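Local coordinates for phenylacetic acid degradation protein PaaI (Thermus thermophilus HB8, PDB 1WLU) that probably hydrolyses acyl-CoA thioesters as a hot dog fold thioesterase linked to phenylacetic acid degradation, at residues Cys66-Phe71 / Leu106-Thr111; Val80-Val85 / Tyr96-Val101. One frame throughout, in Å; residues are numbered along the deposited sequence.

Both interactions belong to one antiparallel sheet, that of a hot dog fold wrapped round helix 40-56. Interaction 2 is part of the hairpin made by strands 79-89 and 93-102, and is nested along the chain inside the loop closed by interaction 1. Their centres are 9 Å apart. Strands 93-102 and 105-116 are sheet neighbours and join them: Val107 N lies 2.7 Å from Val100 O, and Val98 N lies 2.7 Å from Phe110 O, both probable hydrogen bonds. Interaction 1 holds Tyr70 and Phe71, which contact CoA in another structure of this protein; none is bound here. The side chains of Val100 and Glu99 lie about 7 Å from those of Tyr70 and Phe71, respectively.

Interaction 1: Cys66-Phe71 / Leu106-Thr111; sequences CRMDYF and LVALFT
Arg67 and Thr111 form a hydrogen-bonded antiparallel pair, with Arg67 N 2.7 Å from Thr111 O and the return bond from Thr111 N to Arg67 O. Asp69 and Leu109 repeat the pattern. Phe71 N adds a bond of 2.8 Å to Val107 O, tilted 29° from the carbonyl plane, where the strand ends.

A water links side chains and backbone on the face of Arg67 and Asp69. The water is hydrogen-bonded to Asp69 OD2, Leu109 O and Thr111 OG1, the last at 2.8 Å. Arg67 NE also reaches Asp69 OD2 at 2.9 Å, in the guanidinium plane and on the syn lone pair. This salt bridge and the water together hold the carboxylate, whose OD1 bonds Ser65 OG of the second subunit.

On the other face, Cys66 SG meets Phe110 CZ at 3.6 Å, oblique to the ring. Met68 SD comes to the edge of the same ring. The Met68 chain bends at chi2 (72°), and Met68 CE touches Ala108 CB at 3.7 Å.

Phe71, like Tyr70, belongs to the CoA site. Phe71 CG is anti to the carbonyl carbon (chi1 -50°). The ring turns back over its own strand, with one face above Asp69 O. Phe71 CE2 packs on Leu106 CD2 at 3.7 Å and on Leu109 CB.

Helix 40-56 covers the Cys66, Met68 and Phe110 face, while strand 93-102 flanks 106-111 with a classic beta bulge at Val107 and Ala108, opposite Val100. Beyond 66-69 the sheet continues into the second subunit.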
loop_
_atom_site.group_PDB
_atom_site.type_symbol
_atom_site.label_atom_id
_atom_site.label_comp_id
_atom_site.label_asym_id
_atom_site.label_seq_id
_atom_site.Cartn_x
_atom_site.Cartn_y
_atom_site.Cartn_z
ATOM N N CYS A 66 3.895 -5.118 -1.374
ATOM C CA CYS A 66 3.687 -5.363 0.046
ATOM C C CYS A 66 3.500 -4.063 0.806
ATOM O O CYS A 66 4.155 -3.060 0.516
ATOM C CB CYS A 66 4.879 -6.115 0.633
ATOM S SG CYS A 66 5.224 -7.670 -0.208
ATOM N N ARG A 67 2.600 -4.089 1.782
ATOM C CA ARG A 67 2.324 -2.929 2.617
ATOM C C ARG A 67 2.616 -3.301 4.059
ATOM O O ARG A 67 2.273 -4.396 4.514
ATOM C CB ARG A 67 0.859 -2.505 2.488
ATOM C CG ARG A 67 0.448 -1.343 3.395
ATOM C CD ARG A 67 -1.046 -1.089 3.242
ATOM N NE ARG A 67 -1.571 -0.088 4.170
ATOM C CZ ARG A 67 -1.905 1.156 3.836
ATOM N NH1 ARG A 67 -1.769 1.584 2.587
ATOM N NH2 ARG A 67 -2.403 1.969 4.758
ATOM N N MET A 68 3.262 -2.390 4.773
ATOM C CA MET A 68 3.593 -2.608 6.169
ATOM C C MET A 68 3.069 -1.425 6.977
ATOM O O MET A 68 3.471 -0.281 6.744
ATOM C CB MET A 68 5.111 -2.723 6.337
ATOM C CG MET A 68 5.563 -3.036 7.748
ATOM S SD MET A 68 5.201 -4.729 8.236
ATOM C CE MET A 68 6.279 -4.879 9.669
ATOM N N ASP A 69 2.155 -1.703 7.903
ATOM C CA ASP A 69 1.579 -0.676 8.766
ATOM C C ASP A 69 2.118 -0.908 10.173
ATOM O O ASP A 69 1.928 -1.978 10.747
ATOM C CB ASP A 69 0.050 -0.761 8.747
ATOM C CG ASP A 69 -0.538 -0.357 7.406
ATOM O OD1 ASP A 69 -0.202 0.742 6.918
ATOM O OD2 ASP A 69 -1.342 -1.130 6.843
ATOM N N TYR A 70 2.796 0.099 10.713
ATOM C CA TYR A 70 3.411 0.015 12.039
ATOM C C TYR A 70 2.535 0.632 13.120
ATOM O O TYR A 70 2.097 1.776 12.988
ATOM C CB TYR A 70 4.761 0.731 12.011
ATOM C CG TYR A 70 5.761 0.121 11.057
ATOM C CD1 TYR A 70 6.637 -0.876 11.477
ATOM C CD2 TYR A 70 5.835 0.545 9.732
ATOM C CE1 TYR A 70 7.566 -1.434 10.604
ATOM C CE2 TYR A 70 6.757 -0.007 8.850
ATOM C CZ TYR A 70 7.620 -0.995 9.295
ATOM O OH TYR A 70 8.546 -1.540 8.440
ATOM N N PHE A 71 2.303 -0.114 14.201
ATOM C CA PHE A 71 1.452 0.383 15.285
ATOM C C PHE A 71 2.159 0.656 16.606
ATOM O O PHE A 71 1.832 1.625 17.293
ATOM C CB PHE A 71 0.304 -0.593 15.565
ATOM C CG PHE A 71 -0.461 -1.008 14.343
ATOM C CD1 PHE A 71 -0.904 -0.064 13.422
ATOM C CD2 PHE A 71 -0.751 -2.349 14.120
ATOM C CE1 PHE A 71 -1.627 -0.451 12.293
ATOM C CE2 PHE A 71 -1.472 -2.745 12.996
ATOM C CZ PHE A 71 -1.911 -1.796 12.082
ATOM N N LEU A 106 -0.706 -6.451 18.786
ATOM C CA LEU A 106 -0.474 -6.338 17.347
ATOM C C LEU A 106 0.459 -5.154 17.119
ATOM O O LEU A 106 0.057 -3.994 17.226
ATOM C CB LEU A 106 -1.791 -6.125 16.598
ATOM C CG LEU A 106 -1.694 -6.119 15.067
ATOM C CD1 LEU A 106 -1.258 -7.491 14.561
ATOM C CD2 LEU A 106 -3.045 -5.750 14.476
ATOM N N VAL A 107 1.709 -5.469 16.805
ATOM C CA VAL A 107 2.756 -4.478 16.580
ATOM C C VAL A 107 2.725 -3.876 15.176
ATOM O O VAL A 107 3.068 -2.707 14.985
ATOM C CB VAL A 107 4.147 -5.119 16.826
ATOM C CG1 VAL A 107 5.259 -4.145 16.471
ATOM C CG2 VAL A 107 4.263 -5.546 18.283
ATOM N N ALA A 108 2.317 -4.678 14.199
ATOM C CA ALA A 108 2.255 -4.223 12.815
ATOM C C ALA A 108 1.394 -5.160 11.987
ATOM O O ALA A 108 1.124 -6.292 12.391
ATOM C CB ALA A 108 3.665 -4.151 12.220
ATOM N N LEU A 109 0.962 -4.671 10.831
ATOM C CA LEU A 109 0.143 -5.449 9.911
ATOM C C LEU A 109 0.787 -5.376 8.534
ATOM O O LEU A 109 1.046 -4.289 8.015
ATOM C CB LEU A 109 -1.276 -4.883 9.835
ATOM C CG LEU A 109 -2.200 -5.578 8.829
ATOM C CD1 LEU A 109 -2.487 -6.996 9.295
ATOM C CD2 LEU A 109 -3.497 -4.793 8.692
ATOM N N PHE A 110 1.030 -6.541 7.948
ATOM C CA PHE A 110 1.649 -6.653 6.634
ATOM C C PHE A 110 0.629 -7.264 5.677
ATOM O O PHE A 110 -0.071 -8.213 6.021
ATOM C CB PHE A 110 2.910 -7.528 6.780
ATOM C CG PHE A 110 3.578 -7.914 5.484
ATOM C CD1 PHE A 110 2.988 -8.835 4.620
ATOM C CD2 PHE A 110 4.851 -7.433 5.180
ATOM C CE1 PHE A 110 3.661 -9.276 3.478
ATOM C CE2 PHE A 110 5.528 -7.869 4.041
ATOM C CZ PHE A 110 4.931 -8.793 3.193
ATOM N N THR A 111 0.527 -6.686 4.487
ATOM C CA THR A 111 -0.392 -7.168 3.465
ATOM C C THR A 111 0.448 -7.311 2.203
ATOM O O THR A 111 1.055 -6.343 1.754
ATOM C CB THR A 111 -1.522 -6.149 3.212
ATOM O OG1 THR A 111 -2.111 -5.765 4.462
ATOM C CG2 THR A 111 -2.598 -6.760 2.321
HETATM O O HOH W 1 -0.788 -3.727 5.822
#

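Interaction 2: Val80-Val85 / Tyr96-Val101; sequences VEARAV and YRVEVV
Arg83 and Glu99 are joined across the two strands by a water, which donates to Glu99 OE1 at 2.7 Å and accepts from Arg83 NH1. The water lies in the guanidinium plane, at its edge. At the same edge, Glu81 OE1 takes weak bonds from Arg83 NE and NH2, part of a salt bridge. The Arg83 chain is extended from CG to NE and carries its guanidinium across Val101. Val101 CG2 sits over one face of that group, 4.0 Å from Arg83 NH1 and offset toward the rim.

In the backbone, Glu81 N donates to Val101 O at 2.8 Å, and Val101 N returns a bond to Glu81 O. Arg83 with Glu99 and Val85 with Arg97 are the next hydrogen-bonded pairs of this antiparallel ladder. The bond from Glu99 N to Arg83 O is longer, 3.0 Å, with the donor tilted 34° from the carbonyl plane.

The opposite face is apolar. Val98 spreads its two methyls between alanines: Val98 CG1 meets Ala82 CB at 3.7 Å and Val98 CG2 meets Ala84 CB at 3.6 Å. Val80 CG2 presses on Val100 CG1 at 3.4 Å, a tight contact.

Helix 40-56 lies against this apolar face, with Leu46 and Ala50 on Ala82. Strand 20-26 borders 80-85, and strand 105-116 borders 96-101.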
loop_
_atom_site.group_PDB
_atom_site.type_symbol
_atom_site.label_atom_id
_atom_site.label_comp_id
_atom_site.label_asym_id
_atom_site.label_seq_id
_atom_site.Cartn_x
_atom_site.Cartn_y
_atom_site.Cartn_z
ATOM N N VAL A 80 9.105 -11.455 19.065
ATOM C CA VAL A 80 8.081 -11.108 18.092
ATOM C C VAL A 80 7.801 -12.249 17.119
ATOM O O VAL A 80 8.683 -13.052 16.815
ATOM C CB VAL A 80 8.509 -9.834 17.322
ATOM C CG1 VAL A 80 9.810 -10.091 16.585
ATOM C CG2 VAL A 80 7.411 -9.388 16.373
ATOM N N GLU A 81 6.561 -12.312 16.646
ATOM C CA GLU A 81 6.121 -13.338 15.706
ATOM C C GLU A 81 5.382 -12.709 14.535
ATOM O O GLU A 81 4.740 -11.669 14.684
ATOM C CB GLU A 81 5.154 -14.311 16.386
ATOM C CG GLU A 81 5.773 -15.342 17.298
ATOM C CD GLU A 81 4.713 -16.146 18.029
ATOM O OE1 GLU A 81 3.577 -16.249 17.510
ATOM O OE2 GLU A 81 5.014 -16.678 19.117
ATOM N N ALA A 82 5.474 -13.349 13.375
ATOM C CA ALA A 82 4.765 -12.898 12.183
ATOM C C ALA A 82 3.904 -14.084 11.757
ATOM O O ALA A 82 4.420 -15.157 11.432
ATOM C CB ALA A 82 5.741 -12.523 11.084
ATOM N N ARG A 83 2.590 -13.886 11.790
ATOM C CA ARG A 83 1.627 -14.928 11.448
ATOM C C ARG A 83 0.986 -14.649 10.097
ATOM O O ARG A 83 0.186 -13.722 9.962
ATOM C CB ARG A 83 0.556 -14.994 12.536
ATOM C CG ARG A 83 1.144 -15.145 13.930
ATOM C CD ARG A 83 0.123 -14.853 15.006
ATOM N NE ARG A 83 0.699 -15.001 16.340
ATOM C CZ ARG A 83 0.041 -14.748 17.465
ATOM N NH1 ARG A 83 -1.216 -14.333 17.418
ATOM N NH2 ARG A 83 0.640 -14.920 18.637
ATOM N N ALA A 84 1.335 -15.463 9.104
ATOM C CA ALA A 84 0.819 -15.294 7.751
ATOM C C ALA A 84 -0.340 -16.226 7.433
ATOM O O ALA A 84 -0.271 -17.428 7.688
ATOM C CB ALA A 84 1.946 -15.506 6.741
ATOM N N VAL A 85 -1.406 -15.654 6.884
ATOM C CA VAL A 85 -2.581 -16.419 6.490
ATOM C C VAL A 85 -2.954 -16.017 5.068
ATOM O O VAL A 85 -2.735 -14.880 4.650
ATOM C CB VAL A 85 -3.789 -16.162 7.423
ATOM C CG1 VAL A 85 -3.437 -16.550 8.848
ATOM C CG2 VAL A 85 -4.217 -14.708 7.347
ATOM N N TYR A 96 -1.677 -12.428 0.942
ATOM C CA TYR A 96 -1.585 -12.880 2.323
ATOM C C TYR A 96 -1.589 -11.731 3.313
ATOM O O TYR A 96 -1.116 -10.634 3.011
ATOM C CB TYR A 96 -0.293 -13.686 2.525
ATOM C CG TYR A 96 -0.209 -14.901 1.641
ATOM C CD1 TYR A 96 0.067 -14.779 0.278
ATOM C CD2 TYR A 96 -0.530 -16.161 2.139
ATOM C CE1 TYR A 96 0.001 -15.881 -0.569
ATOM C CE2 TYR A 96 -0.600 -17.270 1.301
ATOM C CZ TYR A 96 -0.341 -17.119 -0.051
ATOM O OH TYR A 96 -0.480 -18.193 -0.898
ATOM N N ARG A 97 -2.134 -11.998 4.495
ATOM C CA ARG A 97 -2.152 -11.029 5.580
ATOM C C ARG A 97 -1.192 -11.577 6.624
ATOM O O ARG A 97 -1.251 -12.759 6.969
ATOM C CB ARG A 97 -3.544 -10.898 6.204
ATOM C CG ARG A 97 -3.495 -10.287 7.606
ATOM C CD ARG A 97 -4.858 -9.905 8.157
ATOM N NE ARG A 97 -5.826 -10.994 8.101
ATOM C CZ ARG A 97 -6.762 -11.115 7.164
ATOM N NH1 ARG A 97 -6.863 -10.209 6.198
ATOM N NH2 ARG A 97 -7.601 -12.142 7.197
ATOM N N VAL A 98 -0.303 -10.724 7.117
ATOM C CA VAL A 98 0.655 -11.148 8.123
ATOM C C VAL A 98 0.584 -10.242 9.342
ATOM O O VAL A 98 0.888 -9.050 9.266
ATOM C CB VAL A 98 2.099 -11.133 7.571
ATOM C CG1 VAL A 98 3.057 -11.697 8.614
ATOM C CG2 VAL A 98 2.180 -11.954 6.289
ATOM N N GLU A 99 0.162 -10.810 10.464
ATOM C CA GLU A 99 0.076 -10.056 11.703
ATOM C C GLU A 99 1.382 -10.199 12.471
ATOM O O GLU A 99 1.870 -11.311 12.681
ATOM C CB GLU A 99 -1.090 -10.565 12.553
ATOM C CG GLU A 99 -2.453 -10.107 12.052
ATOM C CD GLU A 99 -3.598 -10.658 12.876
ATOM O OE1 GLU A 99 -3.373 -10.996 14.057
ATOM O OE2 GLU A 99 -4.726 -10.739 12.344
ATOM N N VAL A 100 1.959 -9.069 12.864
ATOM C CA VAL A 100 3.203 -9.067 13.628
ATOM C C VAL A 100 2.782 -8.827 15.072
ATOM O O VAL A 100 2.235 -7.773 15.408
ATOM C CB VAL A 100 4.156 -7.961 13.133
ATOM C CG1 VAL A 100 5.458 -7.999 13.916
ATOM C CG2 VAL A 100 4.438 -8.164 11.647
ATOM N N VAL A 101 3.040 -9.823 15.914
ATOM C CA VAL A 101 2.627 -9.792 17.309
ATOM C C VAL A 101 3.756 -9.966 18.316
ATOM O O VAL A 101 4.691 -10.733 18.095
ATOM C CB VAL A 101 1.582 -10.910 17.557
ATOM C CG1 VAL A 101 1.077 -10.863 18.988
ATOM C CG2 VAL A 101 0.430 -10.771 16.569
HETATM O O HOH W 2 -2.829 -13.522 14.899
#